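Side-chain contacts in 3-oxoacyl-(Acyl-carrier protein) synthase (Burkholderia xenovorans, PDB 4EFI), which probably catalyses, as a KAS III-like member of the thiolase superfamily, the condensation that forms 3-oxoacyl-acyl-carrier protein: residues N204-S209 and K213-A218; L171-A176 and E229-D234; I92-T97 and P132-L137; A304-L309 and L325-F330. All coordinates share one frame; numbering follows the deposited sequence. Where two conformers were deposited one is given.

Interaction 1: residues N204-S209 and K213-A218; sequences NLIVPS and KPYDAA
Y215 lies across I206 at about a right angle. The ring atom CD1 of Y215 meets the end methyl CD1 of I206 at 4.0 Å, an oblique approach to the ring. I206 reaches this far because its CG1 branch stands opposite the backbone N (chi1 -177°), carrying CD1 out from the strand. Closer to the main chain, Y215 CB packs on P208 CB at 3.9 Å, so the proline meets the root of the tyrosine and the isoleucine its ring. The phenol oxygen points on to D220, with which it forms a hydrogen bond. These residues belong to the irregular excursion that leaves strand 205-206 and returns as strand 232-233, its partner in a two-stranded antiparallel sheet; an inverse gamma turn centred on D216 bends the chain directly after Y215. Y215 N donates to P208 O at 2.9 Å, with 163° at the hydrogen. The same oxygen receives a CA-H...O contact from P214 CA at 3.5 Å. Beyond it, S209 OG approaches P214 CB at 3.9 Å, while a water joins that hydroxyl to Y215 O, donating to the carbonyl at 2.7 Å.

Interaction 2: residues L171-A176 and E229-D234; sequences LLFGDA and ECLFMD
M233 brings its sulfur to the rim of the F173 ring instead of over a face: SD lies 4.8 Å from the centroid of the F173 ring and 85° off the ring normal, essentially in the ring plane. The two side chains come from opposite directions, and SD divides its approach almost evenly between two ring carbons, at 3.7 Å from F173 CZ and 3.8 Å from F173 CE2. This is a Met-aromatic contact in its edge form. The methionine chain bends at its last torsion (chi3 66°), so CE does not continue the extended run from CA to SD. L231, two residues earlier and pointing to the same side of its chain, uses a single methyl: CD2 reaches F173 CE2 at 3.6 Å, obliquely to the ring, and the leucine crosses the phenylalanine at about a right angle. Within the loop itself, L172 CD2 sits 3.7 Å above one face of the F173 ring, offset toward the rim.

The contact joins the loop leading into strand 176-184, part of the six-stranded sheet, to strand 232-233 of the small two-stranded sheet. Side chains alone span the gap, since the nearest CA atoms, those of F173 and L231, are 10.8 Å apart. The F173 carbonyl is held by the indole N-H of W59, and L205 packs on both L231 and M233. In the ring plane the sulfur faces the aromatic C-H edge, which is slightly positive, so a weak electrostatic attraction probably adds to an otherwise apolar contact.

Interaction 3: residues I92-T97 and P132-L137; sequences IFVSQT and PQALWL
This is a buried, wholly apolar contact between a strand and a helix, with helix 130-143 laid against strand 90-94 close to the centre of the chain. Two side-chain pairs carry it. V94 extends CG2 to A134 CB at 4.0 Å, methyl against methyl, and the small alanine lets the backbones come near: the CA atoms of V94 and A134 are 7.3 Å apart. One helical turn further on, I92 meets L137, the two side chains running at a slant to each other. The CG1 branch of I92 stands anti to its carbonyl carbon (chi1 -56°) and continues extended, so that CD1 touches L137 CD2 at 3.9 Å and L137 CG at 4.0 Å. I92 and V94 alternate with F93, so both face the helix from the same side of the strand. Neighbouring strands widen the floor: L152 touches I92 and A134, and I124 touches I92 and L137. Strand 90-94 lies between the parallel strands 120-124 and 149-156, and helix 130-143 links those two across it. The arrangement is therefore a beta-alpha-beta crossover, with the helix covering the skipped strand, as in the thiolase fold, where such a helix belongs to the layer between the two sheets.

Interaction 4: residues A304-L309 and L325-F330; sequences ASIPLL and LGMFGF
Van der Waals contact joins the two segments, and I306 carries it with both of its branches. I306 CG2 lies 4.1 Å from the sulfur SD of M327, and the two side chains meet at a slant. M327 points its CB at the helix, but beyond CG it is extended (chi3 -170°) and runs back along the strand, so I306 meets the sulfur and not the end methyl. The other branch goes to the backbone: I306 CD1 rests on the peptide linking F328 and G329, 3.7 Å from F328 O, 3.8 Å from F328 C and 4.1 Å from G329 N. F328 thus presents its main chain here, its CB pointing away, and its ring meets that of F269.

The axes of 305-309 and 325-330 approach to 9.8 Å with directions 148° apart, so the helix runs roughly antiparallel to the strand it covers. It lies in the connection between the parallel neighbours 266-269 and 323-331, in a beta-alpha-beta arrangement, and forms part of the helical layer between the two sheets of the thiolase fold. Y131 of helix 130-143 touches I306, P307 and M327.

Hydrogen bonds operate within each partner's own surroundings. L308 N donates to A304 O at 2.9 Å, S305 OG bonds to H270 ND1, and the main chains of M327 and F328 pair with A339 and L268 on neighbouring strands.

Overall arrangement
Interactions 3 and 4 occupy the interior, their centres about 12 Å apart. They meet where L135 CD1 packs 3.7 Å from M327 SD, one central helix thus reaching the sheet beneath the other. Interaction 2 touches interaction 4 through A176 O and A304 CB, 3.6 Å apart. Interaction 1 is peripheral, about 27 Å from interaction 4 between centres, and nested in the loop that interaction 2 closes; the two share the small sheet, in which I206 O and F232 N lie 2.8 Å apart, a probable hydrogen bond. Q96, in the 92-97 segment of interaction 3, makes a weak hydrogen bond through NE2 to an unidentified molecule, probably from the crystallisation solution.

Interaction 1: residues N204-S209 and K213-A218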
# COMPACT_ATOMS: atom_id res chain seq x y z
N ASN A 204 -1.84 -15.56 11.18
CA ASN A 204 -1.92 -16.00 9.79
C ASN A 204 -1.06 -15.18 8.82
O ASN A 204 -0.90 -15.56 7.66
CB ASN A 204 -3.38 -16.02 9.33
CG ASN A 204 -4.19 -17.01 10.10
OD1 ASN A 204 -3.68 -18.05 10.51
ND2 ASN A 204 -5.47 -16.71 10.32
N LEU A 205 -0.50 -14.09 9.31
CA LEU A 205 0.37 -13.24 8.49
C LEU A 205 1.24 -12.49 9.48
O LEU A 205 0.82 -11.52 10.14
CB LEU A 205 -0.46 -12.27 7.63
CG LEU A 205 0.01 -12.08 6.19
CD1 LEU A 205 -0.97 -11.22 5.38
CD2 LEU A 205 1.41 -11.49 6.19
N ILE A 206 2.47 -12.99 9.63
CA ILE A 206 3.29 -12.64 10.78
C ILE A 206 4.77 -12.90 10.49
O ILE A 206 5.10 -13.81 9.76
CB ILE A 206 2.81 -13.44 12.05
CG1 ILE A 206 3.59 -13.03 13.30
CG2 ILE A 206 2.90 -14.93 11.83
CD1 ILE A 206 2.87 -13.39 14.59
N VAL A 207 5.62 -12.06 11.08
CA VAL A 207 7.05 -12.38 11.19
C VAL A 207 7.28 -12.85 12.65
O VAL A 207 7.20 -12.05 13.58
CB VAL A 207 7.93 -11.15 10.86
CG1 VAL A 207 9.39 -11.46 11.09
CG2 VAL A 207 7.70 -10.73 9.42
N PRO A 208 7.48 -14.14 12.87
CA PRO A 208 7.50 -14.64 14.26
C PRO A 208 8.55 -14.01 15.16
O PRO A 208 8.24 -13.70 16.33
CB PRO A 208 7.74 -16.14 14.07
CG PRO A 208 7.05 -16.44 12.77
CD PRO A 208 7.44 -15.26 11.91
N SER A 209 9.77 -13.85 14.66
CA SER A 209 10.91 -13.40 15.46
C SER A 209 11.49 -12.14 14.84
O SER A 209 11.53 -11.99 13.60
CB SER A 209 12.00 -14.46 15.51
OG SER A 209 11.62 -15.53 16.37
N LYS A 213 8.64 -9.95 21.40
CA LYS A 213 7.98 -11.12 21.97
C LYS A 213 7.87 -12.22 20.92
O LYS A 213 6.81 -12.34 20.31
CB LYS A 213 6.58 -10.73 22.49
CG LYS A 213 5.85 -11.82 23.31
CD LYS A 213 4.45 -11.38 23.76
CE LYS A 213 3.69 -12.48 24.50
NZ LYS A 213 4.18 -12.66 25.88
N PRO A 214 8.95 -13.03 20.75
CA PRO A 214 8.97 -14.04 19.69
C PRO A 214 7.76 -14.96 19.76
O PRO A 214 7.46 -15.50 20.82
CB PRO A 214 10.28 -14.81 19.94
CG PRO A 214 10.71 -14.45 21.32
CD PRO A 214 10.15 -13.08 21.60
N TYR A 215 7.06 -15.09 18.64
CA TYR A 215 5.97 -16.05 18.52
C TYR A 215 6.51 -17.47 18.69
O TYR A 215 7.65 -17.76 18.32
CB TYR A 215 5.34 -15.88 17.15
CG TYR A 215 4.21 -16.82 16.82
CD1 TYR A 215 2.89 -16.47 17.10
CD2 TYR A 215 4.44 -18.02 16.18
CE1 TYR A 215 1.85 -17.31 16.77
CE2 TYR A 215 3.40 -18.87 15.86
CZ TYR A 215 2.12 -18.52 16.16
OH TYR A 215 1.08 -19.35 15.82
N ASP A 216 5.72 -18.35 19.32
CA ASP A 216 6.14 -19.73 19.57
C ASP A 216 5.99 -20.60 18.30
O ASP A 216 5.07 -21.41 18.16
CB ASP A 216 5.33 -20.33 20.72
CG ASP A 216 5.91 -21.63 21.23
OD1 ASP A 216 6.86 -22.15 20.61
OD2 ASP A 216 5.39 -22.14 22.25
N ALA A 217 6.93 -20.40 17.38
CA ALA A 217 6.91 -21.08 16.10
C ALA A 217 7.05 -22.59 16.26
O ALA A 217 6.44 -23.35 15.51
CB ALA A 217 8.02 -20.53 15.21
N ALA A 218 7.84 -23.02 17.23
CA ALA A 218 8.08 -24.45 17.43
C ALA A 218 6.79 -25.19 17.75
O ALA A 218 6.65 -26.38 17.46
CB ALA A 218 9.10 -24.66 18.53
O HOH W 1 9.71 -17.37 16.66

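Interaction 2: residues L171-A176 and E229-D234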
# COMPACT_ATOMS: atom_id res chain seq x y z
N LEU A 171 8.41 -15.60 -4.79
CA LEU A 171 8.00 -15.19 -6.13
C LEU A 171 7.00 -14.03 -6.12
O LEU A 171 6.73 -13.44 -7.16
CB LEU A 171 7.35 -16.39 -6.83
CG LEU A 171 8.24 -17.56 -7.26
CD1 LEU A 171 7.38 -18.71 -7.73
CD2 LEU A 171 9.19 -17.16 -8.37
N LEU A 172 6.45 -13.71 -4.96
CA LEU A 172 5.33 -12.80 -4.86
C LEU A 172 5.67 -11.33 -4.66
O LEU A 172 5.09 -10.46 -5.29
CB LEU A 172 4.43 -13.26 -3.71
CG LEU A 172 3.19 -12.40 -3.47
CD1 LEU A 172 2.29 -12.34 -4.66
CD2 LEU A 172 2.44 -12.96 -2.26
N PHE A 173 6.61 -11.06 -3.77
CA PHE A 173 6.81 -9.69 -3.29
C PHE A 173 7.87 -8.89 -4.04
O PHE A 173 8.96 -9.39 -4.37
CB PHE A 173 7.14 -9.69 -1.79
CG PHE A 173 5.99 -10.13 -0.93
CD1 PHE A 173 4.92 -9.28 -0.70
CD2 PHE A 173 5.96 -11.39 -0.36
CE1 PHE A 173 3.84 -9.69 0.10
CE2 PHE A 173 4.90 -11.80 0.42
CZ PHE A 173 3.85 -10.96 0.64
N GLY A 174 7.54 -7.63 -4.25
CA GLY A 174 8.46 -6.64 -4.77
C GLY A 174 8.50 -5.45 -3.82
O GLY A 174 7.73 -5.39 -2.86
N ASP A 175 9.38 -4.50 -4.12
CA ASP A 175 9.61 -3.35 -3.26
C ASP A 175 9.23 -2.04 -3.95
O ASP A 175 9.44 -1.87 -5.15
CB ASP A 175 11.09 -3.29 -2.86
CG ASP A 175 11.53 -4.50 -2.07
OD1 ASP A 175 10.67 -5.17 -1.46
OD2 ASP A 175 12.75 -4.77 -2.04
N ALA A 176 8.63 -1.13 -3.19
CA ALA A 176 8.35 0.22 -3.67
C ALA A 176 8.17 1.19 -2.51
O ALA A 176 7.80 0.79 -1.41
CB ALA A 176 7.10 0.21 -4.54
N GLU A 229 12.60 -15.71 11.48
CA GLU A 229 12.89 -14.31 11.22
C GLU A 229 12.29 -13.82 9.91
O GLU A 229 12.43 -12.66 9.57
CB GLU A 229 14.39 -14.04 11.23
CG GLU A 229 15.03 -14.11 12.62
CD GLU A 229 15.15 -15.53 13.17
OE1 GLU A 229 15.39 -16.46 12.37
OE2 GLU A 229 15.02 -15.70 14.40
N CYS A 230 11.60 -14.69 9.20
CA CYS A 230 11.01 -14.33 7.91
C CYS A 230 9.49 -14.32 7.93
O CYS A 230 8.85 -14.85 8.85
CB CYS A 230 11.50 -15.29 6.83
SG CYS A 230 13.32 -15.32 6.63
N LEU A 231 8.92 -13.72 6.91
CA LEU A 231 7.48 -13.62 6.79
C LEU A 231 6.84 -14.98 6.61
O LEU A 231 7.25 -15.77 5.76
CB LEU A 231 7.16 -12.74 5.58
CG LEU A 231 5.69 -12.50 5.28
CD1 LEU A 231 5.04 -11.71 6.38
CD2 LEU A 231 5.53 -11.78 3.93
N PHE A 232 5.82 -15.21 7.43
CA PHE A 232 4.94 -16.37 7.33
C PHE A 232 3.55 -15.94 6.87
O PHE A 232 3.00 -14.99 7.38
CB PHE A 232 4.83 -17.07 8.69
CG PHE A 232 3.80 -18.17 8.72
CD1 PHE A 232 4.12 -19.45 8.29
CD2 PHE A 232 2.49 -17.91 9.13
CE1 PHE A 232 3.19 -20.44 8.28
CE2 PHE A 232 1.55 -18.91 9.12
CZ PHE A 232 1.90 -20.18 8.70
N MET A 233 3.01 -16.67 5.91
CA MET A 233 1.65 -16.46 5.45
C MET A 233 0.91 -17.77 5.36
O MET A 233 1.37 -18.71 4.72
CB MET A 233 1.64 -15.82 4.06
CG MET A 233 2.46 -14.60 3.95
SD MET A 233 2.39 -13.90 2.27
CE MET A 233 0.67 -13.41 2.17
N ASP A 234 -0.26 -17.83 5.99
CA ASP A 234 -1.17 -18.97 5.81
C ASP A 234 -2.11 -18.62 4.67
O ASP A 234 -3.11 -17.94 4.86
CB ASP A 234 -1.96 -19.24 7.11
CG ASP A 234 -2.78 -20.52 7.04
OD1 ASP A 234 -3.31 -20.82 5.96
OD2 ASP A 234 -2.89 -21.22 8.07

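Interaction 3: residues I92-T97 and P132-L137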
# COMPACT_ATOMS: atom_id res chain seq x y z
N ILE A 92 3.61 11.50 7.68
CA ILE A 92 3.26 10.20 8.23
C ILE A 92 3.95 9.12 7.42
O ILE A 92 3.80 9.10 6.20
CB ILE A 92 1.74 10.01 8.15
CG1 ILE A 92 1.01 11.16 8.86
CG2 ILE A 92 1.35 8.66 8.78
CD1 ILE A 92 -0.52 11.09 8.75
N PHE A 93 4.72 8.27 8.08
CA PHE A 93 5.45 7.17 7.43
C PHE A 93 4.77 5.86 7.77
O PHE A 93 4.80 5.40 8.93
CB PHE A 93 6.92 7.17 7.89
CG PHE A 93 7.77 6.05 7.29
CD1 PHE A 93 7.99 5.98 5.94
CD2 PHE A 93 8.36 5.10 8.10
CE1 PHE A 93 8.79 4.96 5.39
CE2 PHE A 93 9.14 4.09 7.56
CZ PHE A 93 9.37 4.03 6.23
N VAL A 94 4.12 5.26 6.79
CA VAL A 94 3.43 3.99 6.94
C VAL A 94 4.29 2.92 6.28
O VAL A 94 4.56 3.00 5.06
CB VAL A 94 2.05 4.02 6.29
CG1 VAL A 94 1.37 2.65 6.44
CG2 VAL A 94 1.22 5.13 6.92
N SER A 95 4.73 1.96 7.08
CA SER A 95 5.66 0.95 6.61
C SER A 95 5.80 -0.15 7.64
O SER A 95 5.56 0.08 8.84
CB SER A 95 7.03 1.57 6.39
OG SER A 95 7.97 0.63 5.85
N GLN A 96 6.20 -1.33 7.19
CA GLN A 96 6.56 -2.43 8.07
C GLN A 96 8.08 -2.65 8.10
O GLN A 96 8.54 -3.56 8.77
CB GLN A 96 5.86 -3.69 7.59
CG GLN A 96 4.36 -3.54 7.62
CD GLN A 96 3.62 -4.66 6.93
OE1 GLN A 96 2.84 -5.36 7.56
NE2 GLN A 96 3.85 -4.80 5.65
N THR A 97 8.83 -1.82 7.37
CA THR A 97 10.27 -2.01 7.20
C THR A 97 11.05 -0.71 7.48
O THR A 97 11.77 -0.21 6.63
CB THR A 97 10.61 -2.66 5.84
OG1 THR A 97 9.96 -1.94 4.76
CG2 THR A 97 10.15 -4.12 5.82
N PRO A 132 -5.45 3.45 2.47
CA PRO A 132 -6.67 4.21 2.76
C PRO A 132 -6.68 4.81 4.16
O PRO A 132 -7.22 5.87 4.39
CB PRO A 132 -7.80 3.19 2.55
CG PRO A 132 -7.19 2.20 1.61
CD PRO A 132 -5.76 2.08 2.04
N GLN A 133 -6.07 4.11 5.12
CA GLN A 133 -5.96 4.64 6.49
C GLN A 133 -5.09 5.88 6.56
O GLN A 133 -5.41 6.82 7.28
CB GLN A 133 -5.43 3.57 7.45
CG GLN A 133 -6.30 2.31 7.49
CD GLN A 133 -5.99 1.42 8.66
OE1 GLN A 133 -5.77 0.21 8.48
NE2 GLN A 133 -6.02 1.98 9.84
N ALA A 134 -3.98 5.87 5.83
CA ALA A 134 -3.11 7.04 5.74
C ALA A 134 -3.84 8.24 5.13
O ALA A 134 -3.70 9.37 5.60
CB ALA A 134 -1.87 6.72 4.94
N LEU A 135 -4.59 7.98 4.06
CA LEU A 135 -5.38 9.04 3.44
C LEU A 135 -6.37 9.63 4.44
O LEU A 135 -6.48 10.84 4.59
CB LEU A 135 -6.16 8.51 2.22
CG LEU A 135 -5.35 8.21 0.96
CD1 LEU A 135 -6.27 7.62 -0.10
CD2 LEU A 135 -4.68 9.42 0.42
N TRP A 136 -7.10 8.77 5.15
CA TRP A 136 -8.05 9.24 6.12
C TRP A 136 -7.37 10.06 7.22
O TRP A 136 -7.83 11.17 7.56
CB TRP A 136 -8.86 8.09 6.76
CG TRP A 136 -9.55 8.56 7.97
CD1 TRP A 136 -10.61 9.38 8.02
CD2 TRP A 136 -9.14 8.33 9.32
NE1 TRP A 136 -10.91 9.69 9.33
CE2 TRP A 136 -10.01 9.04 10.15
CE3 TRP A 136 -8.12 7.56 9.91
CZ2 TRP A 136 -9.91 9.01 11.55
CZ3 TRP A 136 -8.00 7.55 11.28
CH2 TRP A 136 -8.89 8.27 12.09
N LEU A 137 -6.26 9.55 7.77
CA LEU A 137 -5.63 10.25 8.87
C LEU A 137 -5.14 11.61 8.42
O LEU A 137 -5.33 12.62 9.11
CB LEU A 137 -4.49 9.44 9.45
CG LEU A 137 -3.87 10.09 10.69
CD1 LEU A 137 -4.91 10.38 11.77
CD2 LEU A 137 -2.80 9.16 11.22

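Interaction 4: residues A304-L309 and L325-F330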
# COMPACT_ATOMS: atom_id res chain seq x y z
N ALA A 304 2.66 -0.12 -0.34
CA ALA A 304 2.84 0.75 -1.50
C ALA A 304 1.94 0.41 -2.68
O ALA A 304 1.91 1.16 -3.67
CB ALA A 304 4.27 0.73 -1.96
N SER A 305 1.22 -0.71 -2.61
CA SER A 305 0.63 -1.25 -3.82
C SER A 305 -0.42 -0.32 -4.44
O SER A 305 -0.47 -0.17 -5.65
CB SER A 305 0.06 -2.64 -3.55
OG SER A 305 -1.07 -2.54 -2.72
N ILE A 306 -1.28 0.30 -3.63
CA ILE A 306 -2.29 1.19 -4.20
C ILE A 306 -1.72 2.48 -4.79
O ILE A 306 -2.01 2.83 -5.93
CB ILE A 306 -3.44 1.45 -3.18
CG1 ILE A 306 -4.22 0.16 -2.94
CG2 ILE A 306 -4.34 2.56 -3.70
CD1 ILE A 306 -5.23 0.23 -1.81
N PRO A 307 -0.87 3.21 -4.05
CA PRO A 307 -0.30 4.41 -4.68
C PRO A 307 0.56 4.08 -5.91
O PRO A 307 0.57 4.84 -6.88
CB PRO A 307 0.50 5.08 -3.56
CG PRO A 307 0.70 4.03 -2.52
CD PRO A 307 -0.54 3.14 -2.62
N LEU A 308 1.24 2.94 -5.91
CA LEU A 308 2.03 2.53 -7.08
C LEU A 308 1.09 2.25 -8.25
O LEU A 308 1.36 2.65 -9.40
CB LEU A 308 2.90 1.31 -6.75
CG LEU A 308 3.80 0.82 -7.89
CD1 LEU A 308 4.83 1.85 -8.30
CD2 LEU A 308 4.46 -0.49 -7.46
N LEU A 309 -0.05 1.65 -7.97
CA LEU A 309 -1.06 1.40 -8.98
C LEU A 309 -1.56 2.73 -9.57
O LEU A 309 -1.73 2.86 -10.80
CB LEU A 309 -2.21 0.59 -8.36
CG LEU A 309 -3.18 -0.12 -9.27
CD1 LEU A 309 -2.50 -1.19 -10.05
CD2 LEU A 309 -4.26 -0.70 -8.38
N LEU A 325 -12.72 7.45 -7.74
CA LEU A 325 -11.97 6.26 -7.38
C LEU A 325 -12.45 5.59 -6.10
O LEU A 325 -12.82 6.26 -5.12
CB LEU A 325 -10.50 6.64 -7.17
CG LEU A 325 -9.82 7.29 -8.38
CD1 LEU A 325 -8.41 7.71 -8.03
CD2 LEU A 325 -9.80 6.33 -9.54
N GLY A 326 -12.39 4.26 -6.11
CA GLY A 326 -12.52 3.47 -4.90
C GLY A 326 -11.21 2.75 -4.65
O GLY A 326 -10.56 2.31 -5.61
N MET A 327 -10.81 2.65 -3.39
CA MET A 327 -9.52 2.05 -3.02
C MET A 327 -9.77 1.05 -1.91
O MET A 327 -10.51 1.36 -0.99
CB MET A 327 -8.53 3.11 -2.52
CG MET A 327 -8.31 4.22 -3.51
SD MET A 327 -7.14 5.42 -2.89
CE MET A 327 -7.29 6.74 -4.09
N PHE A 328 -9.20 -0.15 -2.02
CA PHE A 328 -9.49 -1.22 -1.07
C PHE A 328 -8.21 -1.94 -0.70
O PHE A 328 -7.60 -2.57 -1.54
CB PHE A 328 -10.50 -2.21 -1.68
CG PHE A 328 -11.74 -1.54 -2.18
CD1 PHE A 328 -12.73 -1.17 -1.28
CD2 PHE A 328 -11.87 -1.18 -3.50
CE1 PHE A 328 -13.86 -0.49 -1.72
CE2 PHE A 328 -13.00 -0.50 -3.94
CZ PHE A 328 -13.99 -0.17 -3.05
N GLY A 329 -7.84 -1.82 0.57
CA GLY A 329 -6.65 -2.46 1.09
C GLY A 329 -7.04 -3.47 2.15
O GLY A 329 -7.99 -3.27 2.90
N PHE A 330 -6.32 -4.59 2.18
CA PHE A 330 -6.61 -5.66 3.12
C PHE A 330 -5.34 -6.46 3.37
O PHE A 330 -4.46 -6.51 2.51
CB PHE A 330 -7.68 -6.57 2.52
CG PHE A 330 -7.48 -6.83 1.06
CD1 PHE A 330 -7.89 -5.91 0.11
CD2 PHE A 330 -6.85 -7.99 0.63
CE1 PHE A 330 -7.69 -6.14 -1.23
CE2 PHE A 330 -6.65 -8.22 -0.72
CZ PHE A 330 -7.07 -7.30 -1.65